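Local coordinates for protein uncharacterized metal-dependent hydrolase (Pyrococcus furiosus, PDB 3ICJ) that probably hydrolyses carbon-nitrogen bonds other than peptide bonds, as a zinc-dependent member of the amidohydrolase family whose substrate is unknown, at residues A[100-105]-A[237-242]; A[135-140]-A[159-164]; A[262-267]-A[289-294]. One frame throughout, in Å; residues are numbered along the deposited sequence.

Contact 1: residues A[100-105]-A[237-242]; sequences SHLHLD and HSVGFM. With ZN (zinc ion), chain B.
H101 and H103 grip one zinc ion through their NE2 atoms, each 2.3 Å from the metal, while M242 of the neighbouring strand lies over the H101 ring and meets H103 more loosely. This is the HxH signature at the end of the first barrel strand in the amidohydrolase fold; D434 and the carboxylated lysine K296 are the remaining ligands of this zinc. Parallel backbone pairing helps position the two histidines by holding L102 between them: L102 N donates to G240 O at 2.9 Å and M242 N to L102 O at 3.0 Å, both nearly straight. A weak bond, bent to 120° at the hydrogen, joins H103 ND1 to M242 O, on the ring nitrogen that does not bind zinc. H101 ND1 is taken by E372, a second-shell partner that probably helps fix the rotation of the ring.

M242 CG sits over the centre of one H101 ring face, 3.4 Å from the centroid, a CH-pi contact. Its chain, bent at chi2 and chi3, then carries CE back toward S100 O.

Beyond the metal, F241 has its CG anti to the backbone N (chi1 -178°), which sends the ring against the first turn of helix 104-112. L104 CB stands over the ring face, while D105 brings its carboxylate to the ring edge, OD1 3.5 Å from F241 CE1, the two planes 77° apart. V239 meets L102 CD1 through its CB and L104 CD1 through CG2.

Helix 217-233 closes over L102 and L104 through L231, and strand 264-269 flanks the far side of strand 236-244, placing V265 against F241 and Y268 against M242.

Contact 2: residues A[135-140]-A[159-164]; sequences RIIFGF and IDRPVF
Two neighbouring parallel strands, 137-142 and 163-167, pair in the mixed sheet that lies apart from the zinc-bearing core, and I137 stands at the start of their pairing. Its N-H donates to P162 O at 2.9 Å, nearly straight at 173°, and its carbonyl accepts from F164 N; G139 N donates to F164 O at 3.1 Å. I137 thus bonds to P162 and F164, either side of its partner V163, and F164 in turn to I137 and G139, either side of F138, as parallel strands do.

The face bearing I137 and V163 packs on helix 122-130, where V129 touches both side chains. I137 CD1 also meets I159 CG2 and V163 CG2. On the other face F164 CB lies against F138 CD1 at 3.9 Å, the two side chains slanting past each other, and I210 of helix 200-214 touches both phenylalanine side chains. I136 CG2 lies over one face of the F138 ring, offset toward its rim, and meets P162 CB at 3.8 Å, extending this apolar layer toward M179 of helix 177-183.

R161 flanks the I137 face, but it is modelled in two conformers, and what follows holds for one of them and is doubtful to that extent. Its aliphatic part runs past R135 O, and a bend at chi3 (126°) turns the guanidinium across the isoleucine. NH2 bonds to the carbonyls of G132 and G134, in the loop leading into 135-140, and I137 CD1 lies over the middle of one guanidinium face, 3.5 Å from R161 CZ.

Contact 3: residues A[262-267]-A[289-294]; sequences KMNVFA and RLRIWG
R289 and R291 converge on N264 where two parallel strands of the amidohydrolase barrel, 264-269 and 290-294, lie next to each other; their short axes come within 4.8 Å and cross at 29°. Strand 290-294 leads directly to K296, the carboxylated lysine that binds both zinc ions, so the pairing anchors the strand that carries it toward the metal site.

The backbone bonds give the register. V265 N donates to R289 O, R291 N to V265 O at 2.8 Å, and A267 N to R291 O, which pairs V265 with L290, F266 with R291 and A267 with I292. At the end of the ladder A267 O receives two N-H groups, those of W293 and G294, both lying in its carbonyl plane.

Polar side chains add a second network at the opposite end. N264 OD1 accepts from R289 NH1 at 3.0 Å and from R291 NH2 at 2.9 Å, the donors arriving from opposite faces of the amide plane; the R291 guanidinium stands almost perpendicular to that amide, at 87°. R291 NH2 also donates to R289 O, the same oxygen that V265 N uses, so one nitrogen ties a side chain and a main chain together. E493 provides a salt bridge to R289 NH1 and accepts from N264 ND2, and would probably help offset the charge of R289.

Apolar contacts follow along both faces. V265 CG1 and A267 CB touch L290 CD1 loosely, on the side where helix 246-257 packs against L290. On the other side R291, folded back at chi2, runs alongside F266 and lays CD over its ring at 4.1 Å from the centroid. F266 turns its edge to the face of W293, an edge-to-face pair with planes at 67°, in which CD1 approaches W293 NE1 to 3.5 Å; that indole nitrogen donates to T478 O.

In the fold
From the N terminus, strand 92-102 leads to 100-105, and contact 1 closes a long loop when 237-242 returns beside it. Within that excursion the chain builds the separate mixed sheet, where contact 2 closes a much shorter loop between 135-140 and 159-164; its centre lies about 27 Å from that of contact 1. The chain then continues in series to contact 3, which joins 262-267 to 289-294 and crosses neither of the others. Contacts 1 and 3 share a sheet: strand 236-244 probably hydrogen-bonds to 264-269 through V239 N to N264 O and F241 N to F266 O, each 2.9 Å, so the sheet runs from the zinc-binding end of strand 92-102 through both to 290-294.

Contact 1: residues A[100-105]-A[237-242]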
loop_
_atom_site.group_PDB
_atom_site.type_symbol
_atom_site.label_atom_id
_atom_site.label_comp_id
_atom_site.label_asym_id
_atom_site.label_seq_id
_atom_site.Cartn_x
_atom_site.Cartn_y
_atom_site.Cartn_z
ATOM N N SER A 100 -3.718 0.576 5.093
ATOM C CA SER A 100 -2.673 0.056 5.975
ATOM C C SER A 100 -1.409 -0.461 5.253
ATOM O O SER A 100 -0.443 -0.825 5.908
ATOM C CB SER A 100 -3.238 -0.993 6.932
ATOM O OG SER A 100 -4.057 -1.918 6.249
ATOM N N HIS A 101 -1.423 -0.491 3.915
ATOM C CA HIS A 101 -0.281 -0.986 3.125
ATOM C C HIS A 101 -0.243 -0.379 1.730
ATOM O O HIS A 101 -1.002 -0.791 0.846
ATOM C CB HIS A 101 -0.361 -2.527 3.023
ATOM C CG HIS A 101 0.793 -3.177 2.322
ATOM N ND1 HIS A 101 1.534 -4.182 2.904
ATOM C CD2 HIS A 101 1.302 -3.008 1.075
ATOM C CE1 HIS A 101 2.468 -4.583 2.057
ATOM N NE2 HIS A 101 2.347 -3.890 0.941
ATOM N N LEU A 102 0.674 0.558 1.508
ATOM C CA LEU A 102 0.943 1.005 0.158
ATOM C C LEU A 102 2.364 1.550 -0.005
ATOM O O LEU A 102 3.115 1.690 0.971
ATOM C CB LEU A 102 -0.123 2.009 -0.338
ATOM C CG LEU A 102 -0.551 3.200 0.519
ATOM C CD1 LEU A 102 0.619 4.153 0.701
ATOM C CD2 LEU A 102 -1.712 3.915 -0.165
ATOM N N HIS A 103 2.708 1.899 -1.237
ATOM C CA HIS A 103 4.046 2.397 -1.537
ATOM C C HIS A 103 3.913 3.781 -2.119
ATOM O O HIS A 103 3.666 3.936 -3.316
ATOM C CB HIS A 103 4.759 1.445 -2.487
ATOM C CG HIS A 103 4.810 0.037 -1.981
ATOM N ND1 HIS A 103 5.853 -0.438 -1.215
ATOM C CD2 HIS A 103 3.932 -0.988 -2.103
ATOM C CE1 HIS A 103 5.621 -1.699 -0.894
ATOM N NE2 HIS A 103 4.461 -2.055 -1.416
ATOM N N LEU A 104 4.056 4.790 -1.253
ATOM C CA LEU A 104 3.842 6.194 -1.634
ATOM C C LEU A 104 4.801 6.649 -2.728
ATOM O O LEU A 104 4.402 7.391 -3.622
ATOM C CB LEU A 104 4.004 7.143 -0.421
ATOM C CG LEU A 104 2.933 7.206 0.647
ATOM C CD1 LEU A 104 3.292 8.247 1.697
ATOM C CD2 LEU A 104 1.600 7.538 0.008
ATOM N N ASP A 105 6.070 6.236 -2.648
ATOM C CA ASP A 105 7.044 6.604 -3.693
ATOM C C ASP A 105 6.667 6.012 -5.066
ATOM O O ASP A 105 6.624 6.725 -6.084
ATOM C CB ASP A 105 8.502 6.251 -3.291
ATOM C CG ASP A 105 8.667 4.817 -2.720
ATOM O OD1 ASP A 105 7.687 4.030 -2.596
ATOM O OD2 ASP A 105 9.817 4.482 -2.362
ATOM N N HIS A 237 -6.471 9.587 4.681
ATOM C CA HIS A 237 -5.681 10.541 5.475
ATOM C C HIS A 237 -4.522 9.906 6.241
ATOM O O HIS A 237 -3.765 10.623 6.886
ATOM C CB HIS A 237 -6.566 11.276 6.488
ATOM C CG HIS A 237 -7.559 12.219 5.884
ATOM N ND1 HIS A 237 -8.156 13.221 6.619
ATOM C CD2 HIS A 237 -8.111 12.282 4.647
ATOM C CE1 HIS A 237 -9.005 13.885 5.852
ATOM N NE2 HIS A 237 -9.008 13.325 4.655
ATOM N N SER A 238 -4.426 8.573 6.223
ATOM C CA SER A 238 -3.354 7.848 6.931
ATOM C C SER A 238 -2.958 6.619 6.127
ATOM O O SER A 238 -3.818 5.992 5.493
ATOM C CB SER A 238 -3.788 7.415 8.354
ATOM O OG SER A 238 -4.559 8.402 9.026
ATOM N N VAL A 239 -1.666 6.283 6.132
ATOM C CA VAL A 239 -1.143 5.175 5.339
ATOM C C VAL A 239 -0.086 4.393 6.106
ATOM O O VAL A 239 0.658 4.957 6.916
ATOM C CB VAL A 239 -0.537 5.605 3.956
ATOM C CG1 VAL A 239 -1.615 6.166 3.029
ATOM C CG2 VAL A 239 0.590 6.619 4.123
ATOM N N GLY A 240 -0.047 3.087 5.881
ATOM C CA GLY A 240 1.134 2.323 6.249
ATOM C C GLY A 240 1.994 2.351 5.013
ATOM O O GLY A 240 1.604 1.810 3.965
ATOM N N PHE A 241 3.135 3.031 5.094
ATOM C CA PHE A 241 4.062 3.124 3.961
ATOM C C PHE A 241 5.111 2.009 4.099
ATOM O O PHE A 241 5.983 2.066 4.985
ATOM C CB PHE A 241 4.657 4.544 3.950
ATOM C CG PHE A 241 5.628 4.856 2.810
ATOM C CD1 PHE A 241 5.902 3.953 1.768
ATOM C CD2 PHE A 241 6.235 6.101 2.779
ATOM C CE1 PHE A 241 6.797 4.283 0.740
ATOM C CE2 PHE A 241 7.135 6.462 1.756
ATOM C CZ PHE A 241 7.407 5.546 0.719
ATOM N N MET A 242 5.025 0.996 3.224
ATOM C CA MET A 242 5.862 -0.211 3.327
ATOM C C MET A 242 7.107 -0.065 2.474
ATOM O O MET A 242 7.068 0.628 1.477
ATOM C CB MET A 242 5.118 -1.462 2.831
ATOM C CG MET A 242 3.926 -1.930 3.666
ATOM S SD MET A 242 4.218 -2.380 5.387
ATOM C CE MET A 242 3.313 -0.957 5.952
HETATM ZN ZN ZN B . 3.485 -4.113 -1.037
#

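Contact 2: residues A[135-140]-A[159-164]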
loop_
_atom_site.group_PDB
_atom_site.type_symbol
_atom_site.label_atom_id
_atom_site.label_comp_id
_atom_site.label_asym_id
_atom_site.label_seq_id
_atom_site.Cartn_x
_atom_site.Cartn_y
_atom_site.Cartn_z
ATOM N N ARG A 135 13.332 15.217 -15.989
ATOM C CA ARG A 135 14.729 15.193 -16.465
ATOM C C ARG A 135 15.031 13.798 -17.015
ATOM O O ARG A 135 15.837 13.650 -17.940
ATOM C CB ARG A 135 15.731 15.608 -15.369
ATOM C CG ARG A 135 15.443 15.024 -13.995
ATOM C CD ARG A 135 16.451 15.437 -12.913
ATOM N NE ARG A 135 16.578 14.356 -11.936
ATOM C CZ ARG A 135 17.390 13.303 -12.075
ATOM N NH1 ARG A 135 18.177 13.182 -13.137
ATOM N NH2 ARG A 135 17.424 12.361 -11.150
ATOM N N ILE A 136 14.360 12.796 -16.435
ATOM C CA ILE A 136 14.216 11.447 -17.006
ATOM C C ILE A 136 12.728 11.184 -17.283
ATOM O O ILE A 136 11.877 11.503 -16.448
ATOM C CB ILE A 136 14.773 10.358 -16.056
ATOM C CG1 ILE A 136 16.239 10.652 -15.725
ATOM C CG2 ILE A 136 14.681 8.973 -16.697
ATOM C CD1 ILE A 136 16.624 10.299 -14.332
ATOM N N ILE A 137 12.425 10.626 -18.461
ATOM C CA ILE A 137 11.048 10.283 -18.837
ATOM C C ILE A 137 10.784 8.798 -18.621
ATOM O O ILE A 137 11.363 7.963 -19.312
ATOM C CB ILE A 137 10.718 10.631 -20.319
ATOM C CG1 ILE A 137 10.993 12.108 -20.618
ATOM C CG2 ILE A 137 9.258 10.290 -20.641
ATOM C CD1 ILE A 137 11.169 12.397 -22.097
ATOM N N PHE A 138 9.900 8.496 -17.672
ATOM C CA PHE A 138 9.413 7.143 -17.423
ATOM C C PHE A 138 8.029 6.973 -18.029
ATOM O O PHE A 138 7.209 7.882 -17.982
ATOM C CB PHE A 138 9.376 6.836 -15.915
ATOM C CG PHE A 138 10.734 6.895 -15.255
ATOM C CD1 PHE A 138 11.641 5.842 -15.398
ATOM C CD2 PHE A 138 11.115 8.010 -14.516
ATOM C CE1 PHE A 138 12.910 5.894 -14.798
ATOM C CE2 PHE A 138 12.380 8.075 -13.911
ATOM C CZ PHE A 138 13.279 7.011 -14.053
ATOM N N GLY A 139 7.786 5.800 -18.603
ATOM C CA GLY A 139 6.498 5.494 -19.219
ATOM C C GLY A 139 6.189 4.013 -19.177
ATOM O O GLY A 139 7.033 3.215 -18.774
ATOM N N PHE A 140 4.983 3.645 -19.611
ATOM C CA PHE A 140 4.496 2.272 -19.484
ATOM C C PHE A 140 3.395 1.962 -20.494
ATOM O O PHE A 140 2.754 2.873 -21.030
ATOM C CB PHE A 140 3.949 2.025 -18.063
ATOM C CG PHE A 140 2.604 2.667 -17.808
ATOM C CD1 PHE A 140 1.422 1.934 -17.956
ATOM C CD2 PHE A 140 2.513 4.008 -17.425
ATOM C CE1 PHE A 140 0.176 2.527 -17.744
ATOM C CE2 PHE A 140 1.265 4.609 -17.202
ATOM C CZ PHE A 140 0.100 3.866 -17.360
ATOM N N ILE A 159 14.983 11.611 -28.797
ATOM C CA ILE A 159 14.675 12.358 -27.563
ATOM C C ILE A 159 15.969 12.614 -26.777
ATOM O O ILE A 159 16.698 11.672 -26.454
ATOM C CB ILE A 159 13.662 11.558 -26.698
ATOM C CG1 ILE A 159 12.372 11.332 -27.494
ATOM C CG2 ILE A 159 13.382 12.264 -25.365
ATOM C CD1 ILE A 159 11.693 10.036 -27.190
ATOM N N ASP A 160 16.252 13.876 -26.449
ATOM C CA ASP A 160 17.568 14.220 -25.874
ATOM C C ASP A 160 17.693 14.118 -24.331
ATOM O O ASP A 160 18.561 14.760 -23.718
ATOM C CB ASP A 160 18.088 15.564 -26.419
ATOM C CG ASP A 160 17.305 16.766 -25.904
ATOM O OD1 ASP A 160 16.235 16.594 -25.269
ATOM O OD2 ASP A 160 17.775 17.903 -26.138
ATOM N N ARG A 161 16.796 13.382 -23.698
ATOM C CA ARG A 161 17.016 13.011 -22.317
ATOM C C ARG A 161 16.749 11.550 -22.015
ATOM O O ARG A 161 16.168 10.890 -22.862
ATOM C CB ARG A 161 16.237 13.921 -21.376
ATOM C CG ARG A 161 14.742 13.775 -21.419
ATOM C CD ARG A 161 14.091 15.026 -20.850
ATOM N NE ARG A 161 13.128 15.594 -21.777
ATOM C CZ ARG A 161 11.852 15.805 -21.489
ATOM N NH1 ARG A 161 11.041 16.315 -22.401
ATOM N NH2 ARG A 161 11.388 15.517 -20.293
ATOM N N PRO A 162 17.154 11.055 -20.853
ATOM C CA PRO A 162 16.970 9.614 -20.593
ATOM C C PRO A 162 15.507 9.200 -20.620
ATOM O O PRO A 162 14.633 9.946 -20.180
ATOM C CB PRO A 162 17.550 9.415 -19.188
ATOM C CG PRO A 162 18.530 10.507 -19.041
ATOM C CD PRO A 162 17.950 11.682 -19.776
ATOM N N VAL A 163 15.265 8.025 -21.184
ATOM C CA VAL A 163 13.923 7.517 -21.416
ATOM C C VAL A 163 13.909 6.057 -20.974
ATOM O O VAL A 163 14.847 5.318 -21.262
ATOM C CB VAL A 163 13.543 7.672 -22.919
ATOM C CG1 VAL A 163 12.443 6.736 -23.310
ATOM C CG2 VAL A 163 13.133 9.130 -23.235
ATOM N N PHE A 164 12.871 5.639 -20.252
ATOM C CA PHE A 164 12.784 4.250 -19.799
ATOM C C PHE A 164 11.312 3.869 -19.832
ATOM O O PHE A 164 10.507 4.423 -19.074
ATOM C CB PHE A 164 13.378 4.121 -18.387
ATOM C CG PHE A 164 13.383 2.703 -17.837
ATOM C CD1 PHE A 164 14.529 1.930 -17.906
ATOM C CD2 PHE A 164 12.249 2.158 -17.239
ATOM C CE1 PHE A 164 14.547 0.633 -17.405
ATOM C CE2 PHE A 164 12.256 0.854 -16.735
ATOM C CZ PHE A 164 13.406 0.094 -16.820
#

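Contact 3: residues A[262-267]-A[289-294]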
loop_
_atom_site.group_PDB
_atom_site.type_symbol
_atom_site.label_atom_id
_atom_site.label_comp_id
_atom_site.label_asym_id
_atom_site.label_seq_id
_atom_site.Cartn_x
_atom_site.Cartn_y
_atom_site.Cartn_z
ATOM N N LYS A 262 0.968 16.112 4.737
ATOM C CA LYS A 262 -0.425 16.464 5.039
ATOM C C LYS A 262 -1.288 15.237 5.391
ATOM O O LYS A 262 -2.520 15.320 5.445
ATOM C CB LYS A 262 -1.039 17.249 3.870
ATOM C CG LYS A 262 -0.376 18.617 3.583
ATOM C CD LYS A 262 -0.506 19.575 4.771
ATOM C CE LYS A 262 -0.179 21.026 4.414
ATOM N NZ LYS A 262 1.236 21.202 3.971
ATOM N N MET A 263 -0.640 14.105 5.640
ATOM C CA MET A 263 -1.340 12.869 5.977
ATOM C C MET A 263 -0.463 12.135 6.964
ATOM O O MET A 263 0.735 12.420 7.047
ATOM C CB MET A 263 -1.677 12.039 4.693
ATOM C CG MET A 263 -0.532 11.239 3.978
ATOM S SD MET A 263 -0.988 10.372 2.379
ATOM C CE MET A 263 -2.571 9.822 2.804
ATOM N N ASN A 264 -1.056 11.226 7.738
ATOM C CA ASN A 264 -0.324 10.403 8.701
ATOM C C ASN A 264 0.402 9.269 8.012
ATOM O O ASN A 264 -0.213 8.483 7.327
ATOM C CB ASN A 264 -1.274 9.856 9.748
ATOM C CG ASN A 264 -2.042 10.947 10.426
ATOM O OD1 ASN A 264 -1.446 11.869 11.006
ATOM N ND2 ASN A 264 -3.377 10.880 10.345
ATOM N N VAL A 265 1.722 9.227 8.156
ATOM C CA VAL A 265 2.554 8.298 7.384
ATOM C C VAL A 265 3.259 7.411 8.394
ATOM O O VAL A 265 4.073 7.884 9.182
ATOM C CB VAL A 265 3.599 9.030 6.512
ATOM C CG1 VAL A 265 4.549 8.017 5.827
ATOM C CG2 VAL A 265 2.939 9.944 5.477
ATOM N N PHE A 266 2.890 6.136 8.414
ATOM C CA PHE A 266 3.525 5.189 9.322
ATOM C C PHE A 266 4.539 4.389 8.504
ATOM O O PHE A 266 4.170 3.511 7.731
ATOM C CB PHE A 266 2.488 4.291 10.014
ATOM C CG PHE A 266 1.540 5.043 10.910
ATOM C CD1 PHE A 266 1.775 5.130 12.291
ATOM C CD2 PHE A 266 0.414 5.663 10.379
ATOM C CE1 PHE A 266 0.896 5.838 13.134
ATOM C CE2 PHE A 266 -0.459 6.399 11.198
ATOM C CZ PHE A 266 -0.231 6.479 12.578
ATOM N N ALA A 267 5.815 4.728 8.660
ATOM C CA ALA A 267 6.859 4.229 7.765
ATOM C C ALA A 267 7.394 2.889 8.240
ATOM O O ALA A 267 7.788 2.755 9.400
ATOM C CB ALA A 267 7.998 5.271 7.652
ATOM N N ARG A 289 3.350 14.316 11.574
ATOM C CA ARG A 289 2.779 13.451 10.530
ATOM C C ARG A 289 3.555 12.142 10.290
ATOM O O ARG A 289 2.939 11.082 10.160
ATOM C CB ARG A 289 2.634 14.206 9.220
ATOM C CG ARG A 289 1.582 15.354 9.273
ATOM C CD ARG A 289 0.195 14.773 9.624
ATOM N NE ARG A 289 -0.856 15.731 9.335
ATOM C CZ ARG A 289 -2.158 15.467 9.295
ATOM N NH1 ARG A 289 -2.617 14.249 9.562
ATOM N NH2 ARG A 289 -3.004 16.447 8.984
ATOM N N LEU A 290 4.892 12.228 10.243
ATOM C CA LEU A 290 5.757 11.071 10.001
ATOM C C LEU A 290 5.955 10.287 11.280
ATOM O O LEU A 290 6.301 10.865 12.322
ATOM C CB LEU A 290 7.126 11.510 9.447
ATOM C CG LEU A 290 8.221 10.443 9.272
ATOM C CD1 LEU A 290 7.844 9.394 8.195
ATOM C CD2 LEU A 290 9.583 11.081 8.942
ATOM N N ARG A 291 5.712 8.984 11.194
ATOM C CA ARG A 291 6.053 8.051 12.252
ATOM C C ARG A 291 7.097 7.058 11.720
ATOM O O ARG A 291 6.898 6.454 10.661
ATOM C CB ARG A 291 4.833 7.258 12.698
ATOM C CG ARG A 291 3.856 7.970 13.622
ATOM C CD ARG A 291 2.938 8.919 12.886
ATOM N NE ARG A 291 1.702 9.168 13.637
ATOM C CZ ARG A 291 0.755 10.015 13.256
ATOM N NH1 ARG A 291 -0.355 10.156 13.980
ATOM N NH2 ARG A 291 0.910 10.722 12.149
ATOM N N ILE A 292 8.198 6.905 12.453
ATOM C CA ILE A 292 9.170 5.833 12.202
ATOM C C ILE A 292 8.606 4.663 13.000
ATOM O O ILE A 292 8.616 4.713 14.225
ATOM C CB ILE A 292 10.604 6.199 12.706
ATOM C CG1 ILE A 292 11.051 7.581 12.197
ATOM C CG2 ILE A 292 11.634 5.132 12.292
ATOM C CD1 ILE A 292 11.135 7.704 10.672
ATOM N N TRP A 293 8.066 3.649 12.324
ATOM C CA TRP A 293 7.155 2.698 13.012
ATOM C C TRP A 293 7.574 1.242 12.975
ATOM O O TRP A 293 7.270 0.473 13.898
ATOM C CB TRP A 293 5.765 2.808 12.398
ATOM C CG TRP A 293 4.619 2.851 13.373
ATOM C CD1 TRP A 293 3.495 2.070 13.345
ATOM C CD2 TRP A 293 4.465 3.739 14.491
ATOM N NE1 TRP A 293 2.660 2.410 14.381
ATOM C CE2 TRP A 293 3.222 3.437 15.094
ATOM C CE3 TRP A 293 5.258 4.764 15.044
ATOM C CZ2 TRP A 293 2.740 4.133 16.213
ATOM C CZ3 TRP A 293 4.776 5.452 16.169
ATOM C CH2 TRP A 293 3.527 5.137 16.727
ATOM N N GLY A 294 8.234 0.847 11.896
ATOM C CA GLY A 294 8.522 -0.573 11.704
ATOM C C GLY A 294 9.525 -0.935 10.640
ATOM O O GLY A 294 10.208 -0.066 10.077
#